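Local coordinates for putative Zn-dependent Alcohol Dehydrogenase (Rhodobacter sphaeroides, PDB 3IV6), which binds S-adenosylmethionine in a Rossmann-type fold and is probably a methyltransferase rather than an alcohol dehydrogenase, at residues A[25-28]-A[29-32]; A[36-39]-A[40-43]; A[96-99]-A[100-103]; A[172-175]-A[176-179]. All blocks are in the same frame, centred on the assembly; numbering follows the deposited sequence.

Contact 1. Residues A[25-28]-A[29-32]; sequences GRVA and ARPS. With SAM (S-adenosylmethionine), chain E.
Arg30 folds back over the turn that precedes it, laying one face of its guanidinium over the carbonyl oxygen of Val27; Val27 O stands 4.2 Å above that plane, displaced toward the rim. The first torsion explains the return path: with CG set between the backbone N and the carbonyl carbon (chi1 60°), Arg30 CG comes 3.3 Å from Val27 O, and the chain then runs extended to NE. In the plane of the guanidinium, at its edge, a water accepts from Arg30 NH1 at 3.1 Å and donates to Gly25 O, tying the arginine's end to the start of the turn. Arg26 leaves on a different course. Its CB lies 4.1 Å from Ala29 CB, and the bend at chi3 turns its guanidinium aside, where NH1 finds the carbonyl oxygen of Pro195. The backbone beneath is a tight 3-10 turn: Ala29 N donates to Arg26 O at 3.0 Å, and Arg30 N makes a weak bond to Val27 O of 3.4 Å. Ala28 O accepts a hydrogen bond from Arg118 NH1, while Ser32 caps the following helix. The turn also brings Ala29 O to 3.0 Å from OXT of S-adenosylmethionine, and Pro31 CD approaches the same carboxylate oxygen. The arrangement is thus a 3-10 turn in the connection from helix 20-23 to helix 33-39, lining the methionine-carboxylate end of the cofactor pocket.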
# COMPACT_ATOMS: atom_id res chain seq x y z
N GLY A 25 8.10 11.55 7.84
CA GLY A 25 8.41 10.70 6.69
C GLY A 25 8.74 11.42 5.39
O GLY A 25 8.46 12.62 5.26
N ARG A 26 9.33 10.71 4.43
CA ARG A 26 9.61 11.29 3.10
C ARG A 26 8.34 11.89 2.51
O ARG A 26 7.32 11.20 2.38
CB ARG A 26 10.19 10.25 2.15
CG ARG A 26 10.31 10.68 0.68
CD ARG A 26 10.67 9.45 -0.19
NE ARG A 26 11.72 8.68 0.47
CZ ARG A 26 11.99 7.38 0.33
NH1 ARG A 26 12.99 6.86 1.04
NH2 ARG A 26 11.29 6.59 -0.48
N VAL A 27 8.40 13.17 2.15
CA VAL A 27 7.20 13.88 1.71
C VAL A 27 6.61 13.19 0.48
O VAL A 27 5.38 13.05 0.37
CB VAL A 27 7.47 15.39 1.46
CG1 VAL A 27 6.30 16.04 0.68
CG2 VAL A 27 7.71 16.12 2.78
N ALA A 28 7.47 12.73 -0.44
CA ALA A 28 6.99 12.16 -1.71
C ALA A 28 6.46 10.73 -1.55
O ALA A 28 6.09 10.09 -2.51
CB ALA A 28 8.09 12.21 -2.80
N ALA A 29 6.43 10.23 -0.33
CA ALA A 29 6.03 8.85 -0.14
C ALA A 29 4.53 8.81 0.15
O ALA A 29 3.95 7.75 0.31
CB ALA A 29 6.85 8.21 0.99
N ARG A 30 3.92 9.98 0.22
CA ARG A 30 2.47 10.07 0.32
C ARG A 30 1.93 10.87 -0.85
O ARG A 30 2.68 11.59 -1.50
CB ARG A 30 2.05 10.73 1.62
CG ARG A 30 2.55 12.10 1.80
CD ARG A 30 1.67 12.80 2.82
NE ARG A 30 2.21 14.07 3.28
CZ ARG A 30 3.26 14.19 4.09
NH1 ARG A 30 3.91 13.09 4.50
NH2 ARG A 30 3.68 15.41 4.48
N PRO A 31 0.62 10.77 -1.12
CA PRO A 31 0.13 11.61 -2.22
C PRO A 31 0.28 13.09 -1.93
O PRO A 31 0.13 13.50 -0.80
CB PRO A 31 -1.34 11.20 -2.36
CG PRO A 31 -1.45 9.88 -1.63
CD PRO A 31 -0.42 9.88 -0.58
N SER A 32 0.60 13.88 -2.94
CA SER A 32 0.48 15.35 -2.85
C SER A 32 -0.99 15.87 -2.77
O SER A 32 -1.96 15.09 -2.89
CB SER A 32 1.13 15.95 -4.07
OG SER A 32 0.43 15.46 -5.21
N SAM E . 2.04 4.52 3.39
CA SAM E . 2.13 5.02 2.03
C SAM E . 1.12 6.11 1.78
O SAM E . 0.30 6.50 2.64
OXT SAM E . 1.16 6.63 0.69
CB SAM E . 2.04 3.89 1.01
CG SAM E . 2.15 2.47 1.58
SD SAM E . 0.63 1.76 2.31
CE SAM E . -0.55 3.14 2.27
C5' SAM E . 1.09 1.49 4.06
C4' SAM E . -0.02 1.46 5.10
O4' SAM E . -0.86 0.35 4.86
C3' SAM E . 0.50 1.27 6.51
O3' SAM E . -0.33 2.03 7.35
C2' SAM E . 0.26 -0.19 6.82
O2' SAM E . -0.06 -0.39 8.18
C1' SAM E . -0.93 -0.54 5.95
N9 SAM E . -0.86 -1.92 5.46
C8 SAM E . 0.23 -2.53 4.90
N7 SAM E . -0.09 -3.81 4.60
C5 SAM E . -1.38 -4.05 4.96
C6 SAM E . -2.20 -5.19 4.87
N6 SAM E . -1.78 -6.35 4.37
N1 SAM E . -3.49 -5.11 5.35
C2 SAM E . -3.93 -3.92 5.92
N3 SAM E . -3.14 -2.80 6.00
C4 SAM E . -1.88 -2.86 5.52
O HOH W 1 6.37 13.99 6.12

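Contact 2. Residues A[36-39]-A[40-43]; sequences NDIF and LENI
Asp37 O accepts a hydrogen bond from Leu40 N at 3.0 Å. Its N-H...O angle is 150°, and the i to i+3 spacing is that of a 3-10-like turn. Leu40 packs back along this turn: with CG beside its own backbone N (chi1 -72°), the branch carbon comes 3.3 Å from Asn36 O. Glu41 takes a similar first torsion and reaches back on another side of the turn. Its CG approaches Asp37 O at 3.3 Å, and its extended chain lies side by side with Ile38, both pointing the same way, so that Glu41 OE2 is 3.8 Å from Ile38 CG1, a carboxylate oxygen lying against an aliphatic chain. Beyond it the chain reverses in a type II beta turn from Leu40 to Ile43, closed by Ile43 N donating to Leu40 O at 3.1 Å; Asn42, at its third position, has the positive phi this turn calls for. The reversal returns Ile43 CD1 to within 3.7 Å of Phe39 O. Arg66 and Arg145 hold the carbonyls of this region, Arg66 those of Leu40 and Ile43, Arg145 those of Phe39 and Glu41. Phe39 and Leu40 pack between helix 57-65 and strand 113-117, and Phe39 also meets strand 143-149, so this part of the chain, leading from helix 33-39 toward strand 48-52, is seated against the central sheet.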
# COMPACT_ATOMS: atom_id res chain seq x y z
N ASN A 36 -4.23 13.62 -4.00
CA ASN A 36 -5.40 13.40 -3.16
C ASN A 36 -6.67 13.68 -3.97
O ASN A 36 -7.59 12.86 -4.02
CB ASN A 36 -5.36 14.28 -1.92
CG ASN A 36 -4.34 13.82 -0.88
OD1 ASN A 36 -3.84 12.70 -0.93
ND2 ASN A 36 -4.04 14.67 0.06
N ASP A 37 -6.68 14.83 -4.65
CA ASP A 37 -7.76 15.20 -5.54
C ASP A 37 -8.06 14.20 -6.67
O ASP A 37 -9.21 13.87 -6.95
CB ASP A 37 -7.50 16.60 -6.08
CG ASP A 37 -7.58 17.66 -4.99
OD1 ASP A 37 -7.95 17.30 -3.84
OD2 ASP A 37 -7.26 18.84 -5.27
N ILE A 38 -7.03 13.70 -7.33
CA ILE A 38 -7.23 12.72 -8.39
C ILE A 38 -7.83 11.41 -7.87
O ILE A 38 -8.63 10.77 -8.55
CB ILE A 38 -5.92 12.45 -9.12
CG1 ILE A 38 -5.49 13.69 -9.89
CG2 ILE A 38 -6.01 11.22 -10.02
CD1 ILE A 38 -4.01 13.71 -10.25
N PHE A 39 -7.42 11.01 -6.67
CA PHE A 39 -7.90 9.81 -5.98
C PHE A 39 -9.40 9.94 -5.71
O PHE A 39 -10.10 8.95 -5.50
CB PHE A 39 -7.15 9.63 -4.63
CG PHE A 39 -6.04 8.60 -4.69
CD1 PHE A 39 -4.72 9.00 -4.68
CD2 PHE A 39 -6.33 7.24 -4.79
CE1 PHE A 39 -3.71 8.06 -4.75
CE2 PHE A 39 -5.32 6.30 -4.87
CZ PHE A 39 -4.00 6.71 -4.85
N LEU A 40 -9.89 11.17 -5.74
CA LEU A 40 -11.20 11.47 -5.21
C LEU A 40 -12.17 12.00 -6.25
O LEU A 40 -13.29 12.34 -5.92
CB LEU A 40 -11.07 12.50 -4.07
CG LEU A 40 -10.47 12.01 -2.75
CD1 LEU A 40 -10.38 13.18 -1.77
CD2 LEU A 40 -11.31 10.92 -2.21
N GLU A 41 -11.73 12.07 -7.49
CA GLU A 41 -12.58 12.63 -8.53
C GLU A 41 -13.86 11.85 -8.74
O GLU A 41 -13.84 10.64 -8.79
CB GLU A 41 -11.84 12.67 -9.85
CG GLU A 41 -10.65 13.58 -9.85
CD GLU A 41 -9.90 13.51 -11.16
OE1 GLU A 41 -10.29 12.70 -12.04
OE2 GLU A 41 -8.92 14.27 -11.30
N ASN A 42 -14.96 12.57 -8.90
CA ASN A 42 -16.25 11.95 -9.16
C ASN A 42 -16.76 11.23 -7.94
O ASN A 42 -17.76 10.53 -8.03
CB ASN A 42 -16.17 10.94 -10.30
CG ASN A 42 -15.77 11.58 -11.60
OD1 ASN A 42 -15.67 12.80 -11.70
ND2 ASN A 42 -15.52 10.74 -12.61
N ILE A 43 -16.06 11.38 -6.82
CA ILE A 43 -16.58 10.93 -5.53
C ILE A 43 -17.30 12.10 -4.85
O ILE A 43 -16.76 13.21 -4.74
CB ILE A 43 -15.51 10.39 -4.61
CG1 ILE A 43 -14.78 9.23 -5.28
CG2 ILE A 43 -16.12 9.99 -3.27
CD1 ILE A 43 -13.66 8.69 -4.43

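Contact 3. Residues A[96-99]-A[100-103]; sequences LLDI and TAEI. With SAM (S-adenosylmethionine), chain E.
Asp98 and Thr100 meet in an Asx turn laid over a type I beta turn from Asp98 to Ala101, in the loop that follows strand 93-96 of the Rossmann-type sheet. Hydrogen bonds dominate. Ala101 N closes the beta turn on Asp98 O at 2.7 Å, while Thr100 N closes the Asx turn on Asp98 OD1, also at 2.7 Å. Thr100 OG1 donates to the same oxygen at 2.8 Å, and both donors come from one face of the carboxylate, the hydroxyl on its syn side. The aspartate is placed for this by CG lying anti to its backbone N (chi1 174°), and chi1 70° sets Thr100 OG1 between its backbone N and carbonyl carbon. Asp98 OD2 has a separate partner in Asn8, so both carboxylate oxygens are held and the group's rotation is fixed.

Apolar contact is looser: Ile103 CD1 gathers Leu97 CD2 at 4.3 Å and Ile99 CD1 at 4.4 Å, and Ile99 and Ile103 continue onto helix 125-139.

Ligand contacts use what the turn presents. Leu97, joined through its backbone to Asp74, and Thr100 line the adenine pocket. The adenine itself is read by two hydrogen bonds: Ile99 N donates to N1 of S-adenosylmethionine at 3.0 Å, and N6 of the cofactor donates to Asp98 OD1 at 3.1 Å, the third donor on that oxygen after Thr100 N and OG1.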
# COMPACT_ATOMS: atom_id res chain seq x y z
N LEU A 96 -9.43 -2.51 12.40
CA LEU A 96 -8.24 -3.32 12.23
C LEU A 96 -8.54 -4.45 11.24
O LEU A 96 -9.36 -5.31 11.51
CB LEU A 96 -7.80 -3.85 13.60
CG LEU A 96 -6.42 -4.47 13.80
CD1 LEU A 96 -5.32 -3.43 13.92
CD2 LEU A 96 -6.48 -5.36 15.04
N LEU A 97 -7.89 -4.44 10.07
CA LEU A 97 -8.16 -5.47 9.06
C LEU A 97 -6.95 -5.73 8.16
O LEU A 97 -6.17 -4.84 7.88
CB LEU A 97 -9.40 -5.10 8.22
CG LEU A 97 -9.84 -5.98 7.04
CD1 LEU A 97 -11.32 -5.89 6.79
CD2 LEU A 97 -9.09 -5.66 5.73
N ASP A 98 -6.81 -6.97 7.70
CA ASP A 98 -5.70 -7.29 6.83
C ASP A 98 -6.18 -7.58 5.41
O ASP A 98 -6.68 -8.66 5.12
CB ASP A 98 -4.94 -8.47 7.39
CG ASP A 98 -3.83 -8.96 6.46
OD1 ASP A 98 -3.79 -8.55 5.28
OD2 ASP A 98 -3.00 -9.79 6.90
N ILE A 99 -6.00 -6.62 4.51
CA ILE A 99 -6.51 -6.78 3.17
C ILE A 99 -6.07 -8.03 2.41
O ILE A 99 -6.69 -8.37 1.41
CB ILE A 99 -6.25 -5.53 2.30
CG1 ILE A 99 -7.23 -5.49 1.11
CG2 ILE A 99 -4.81 -5.47 1.87
CD1 ILE A 99 -8.56 -4.86 1.44
N THR A 100 -5.04 -8.74 2.86
CA THR A 100 -4.66 -10.01 2.20
C THR A 100 -5.36 -11.23 2.83
O THR A 100 -5.20 -12.37 2.39
CB THR A 100 -3.16 -10.27 2.26
OG1 THR A 100 -2.81 -10.57 3.61
CG2 THR A 100 -2.37 -9.05 1.78
N ALA A 101 -6.10 -10.96 3.90
CA ALA A 101 -6.92 -11.97 4.54
C ALA A 101 -8.31 -11.92 3.91
O ALA A 101 -8.69 -10.92 3.27
CB ALA A 101 -7.00 -11.70 6.03
N GLU A 102 -9.06 -12.99 4.09
CA GLU A 102 -10.36 -13.04 3.47
C GLU A 102 -11.28 -12.03 4.14
O GLU A 102 -11.30 -11.91 5.37
CB GLU A 102 -10.96 -14.46 3.49
CG GLU A 102 -12.10 -14.58 2.49
CD GLU A 102 -12.70 -15.97 2.45
OE1 GLU A 102 -12.20 -16.86 3.18
OE2 GLU A 102 -13.66 -16.16 1.67
N ILE A 103 -12.02 -11.30 3.32
CA ILE A 103 -12.91 -10.27 3.81
C ILE A 103 -14.10 -10.80 4.67
O ILE A 103 -14.77 -11.78 4.31
CB ILE A 103 -13.37 -9.42 2.61
CG1 ILE A 103 -12.13 -8.83 1.95
CG2 ILE A 103 -14.37 -8.33 3.03
CD1 ILE A 103 -11.24 -8.06 2.91
N SAM E . 2.04 4.52 3.39
CA SAM E . 2.13 5.02 2.03
C SAM E . 1.12 6.11 1.78
O SAM E . 0.30 6.50 2.64
OXT SAM E . 1.16 6.63 0.69
CB SAM E . 2.04 3.89 1.01
CG SAM E . 2.15 2.47 1.58
SD SAM E . 0.63 1.76 2.31
CE SAM E . -0.55 3.14 2.27
C5' SAM E . 1.09 1.49 4.06
C4' SAM E . -0.02 1.46 5.10
O4' SAM E . -0.86 0.35 4.86
C3' SAM E . 0.50 1.27 6.51
O3' SAM E . -0.33 2.03 7.35
C2' SAM E . 0.26 -0.19 6.82
O2' SAM E . -0.06 -0.39 8.18
C1' SAM E . -0.93 -0.54 5.95
N9 SAM E . -0.86 -1.92 5.46
C8 SAM E . 0.23 -2.53 4.90
N7 SAM E . -0.09 -3.81 4.60
C5 SAM E . -1.38 -4.05 4.96
C6 SAM E . -2.20 -5.19 4.87
N6 SAM E . -1.78 -6.35 4.37
N1 SAM E . -3.49 -5.11 5.35
C2 SAM E . -3.93 -3.92 5.92
N3 SAM E . -3.14 -2.80 6.00
C4 SAM E . -1.88 -2.86 5.52

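Contact 4. Residues A[172-175]-A[176-179]; sequences FFDP and SDKT
Asp174 OD1 receives two hydrogen bonds from Ser176, one from OG at 2.7 Å and one from N at 2.9 Å, both from the same face of the carboxylate. The second closes an Asx turn, and CG anti to the backbone N of Asp174 (chi1 178°) swings the acid toward it. Nearby, Asp174 OD2 and Asp177 OD1 stand 3.9 Å apart, two like charges with their planes 64° apart; Asp177 OD2 is hydrogen-bonded to Thr125 OG1.

One shell out, the backbone fixes this loop. Asp174 and Thr179 form an antiparallel hydrogen-bonded pair: Asp174 N donates to Thr179 O at 3.0 Å, and Thr179 N returns a bond to Asp174 O at 3.1 Å. Lys178 N adds a weak bond to that same oxygen: Lys178 and Thr179 both face Asp174, a G1 beta bulge, with Lys178 at positive phi. Phe173 covers the bulge obliquely, its CE1 3.5 Å from Lys178 CA, and its ring stacks with Phe180.

Lys178 NZ forms salt bridges with Asp218 and Asp221. The hairpin joins strands 173-174 and 179-181 of a small antiparallel sheet, right after helix 169-172, with strand 213-215 flanking 179-181.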
# COMPACT_ATOMS: atom_id res chain seq x y z
N PHE A 172 18.97 -12.58 -1.45
CA PHE A 172 17.87 -11.72 -1.01
C PHE A 172 17.11 -11.03 -2.16
O PHE A 172 16.18 -10.25 -1.93
CB PHE A 172 18.35 -10.68 -0.01
CG PHE A 172 19.27 -9.63 -0.60
CD1 PHE A 172 20.64 -9.69 -0.38
CD2 PHE A 172 18.78 -8.59 -1.39
CE1 PHE A 172 21.50 -8.73 -0.92
CE2 PHE A 172 19.63 -7.62 -1.93
CZ PHE A 172 20.99 -7.69 -1.70
N PHE A 173 17.50 -11.31 -3.40
CA PHE A 173 16.76 -10.79 -4.52
C PHE A 173 16.50 -11.82 -5.63
O PHE A 173 17.44 -12.39 -6.20
CB PHE A 173 17.45 -9.55 -5.08
CG PHE A 173 16.85 -9.05 -6.37
CD1 PHE A 173 15.60 -8.42 -6.39
CD2 PHE A 173 17.54 -9.17 -7.57
CE1 PHE A 173 15.05 -7.94 -7.59
CE2 PHE A 173 17.00 -8.69 -8.76
CZ PHE A 173 15.75 -8.08 -8.76
N ASP A 174 15.23 -12.05 -5.91
CA ASP A 174 14.79 -13.06 -6.88
C ASP A 174 14.41 -12.35 -8.17
O ASP A 174 13.40 -11.67 -8.24
CB ASP A 174 13.62 -13.87 -6.31
CG ASP A 174 13.06 -14.91 -7.29
OD1 ASP A 174 13.47 -14.90 -8.47
OD2 ASP A 174 12.20 -15.73 -6.88
N PRO A 175 15.23 -12.49 -9.21
CA PRO A 175 15.04 -11.75 -10.46
C PRO A 175 13.86 -12.26 -11.27
O PRO A 175 13.39 -11.50 -12.11
CB PRO A 175 16.34 -12.01 -11.22
CG PRO A 175 17.27 -12.59 -10.21
CD PRO A 175 16.44 -13.31 -9.23
N SER A 176 13.41 -13.49 -11.03
CA SER A 176 12.25 -14.06 -11.73
C SER A 176 11.04 -13.12 -11.73
O SER A 176 10.42 -12.89 -12.78
CB SER A 176 11.85 -15.40 -11.11
OG SER A 176 11.16 -15.19 -9.89
N ASP A 177 10.71 -12.58 -10.54
CA ASP A 177 9.65 -11.57 -10.42
C ASP A 177 10.07 -10.32 -9.65
O ASP A 177 9.21 -9.52 -9.24
CB ASP A 177 8.38 -12.14 -9.76
CG ASP A 177 8.59 -12.58 -8.31
OD1 ASP A 177 9.74 -12.86 -7.90
OD2 ASP A 177 7.57 -12.66 -7.58
N LYS A 178 11.38 -10.15 -9.42
CA LYS A 178 11.89 -8.96 -8.76
C LYS A 178 11.41 -8.79 -7.30
O LYS A 178 10.92 -7.72 -6.91
CB LYS A 178 11.59 -7.73 -9.63
CG LYS A 178 12.02 -7.95 -11.08
CD LYS A 178 11.52 -6.86 -12.02
CE LYS A 178 10.09 -7.11 -12.46
NZ LYS A 178 9.62 -6.02 -13.38
N THR A 179 11.57 -9.82 -6.49
CA THR A 179 11.21 -9.70 -5.10
C THR A 179 12.45 -9.54 -4.24
O THR A 179 13.38 -10.31 -4.37
CB THR A 179 10.46 -10.94 -4.61
OG1 THR A 179 9.36 -11.20 -5.48
CG2 THR A 179 9.92 -10.72 -3.22

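In the fold
From the N terminus the four contacts follow in series; each closes a short local turn, and none nests in or crosses another. Contact 1 turns the chain between helices 20-23 and 33-39, and contact 2 leads from the latter toward strand 48-52; the two touch, Pro31 CB lying 3.2 Å from Asn36 OD1. Contact 3 follows edge strand 93-96. Its centre is about 25 Å from that of contact 1, on the opposite side of the chain's centre, yet both meet S-adenosylmethionine, one at the carboxylate and one at the adenine. Contact 4 lies apart in the three-stranded sheet, its centre about 34 Å from that of contact 2. The seven-stranded sheet's order, 3-2-1-4-5-7-6, matches that of class I methyltransferases.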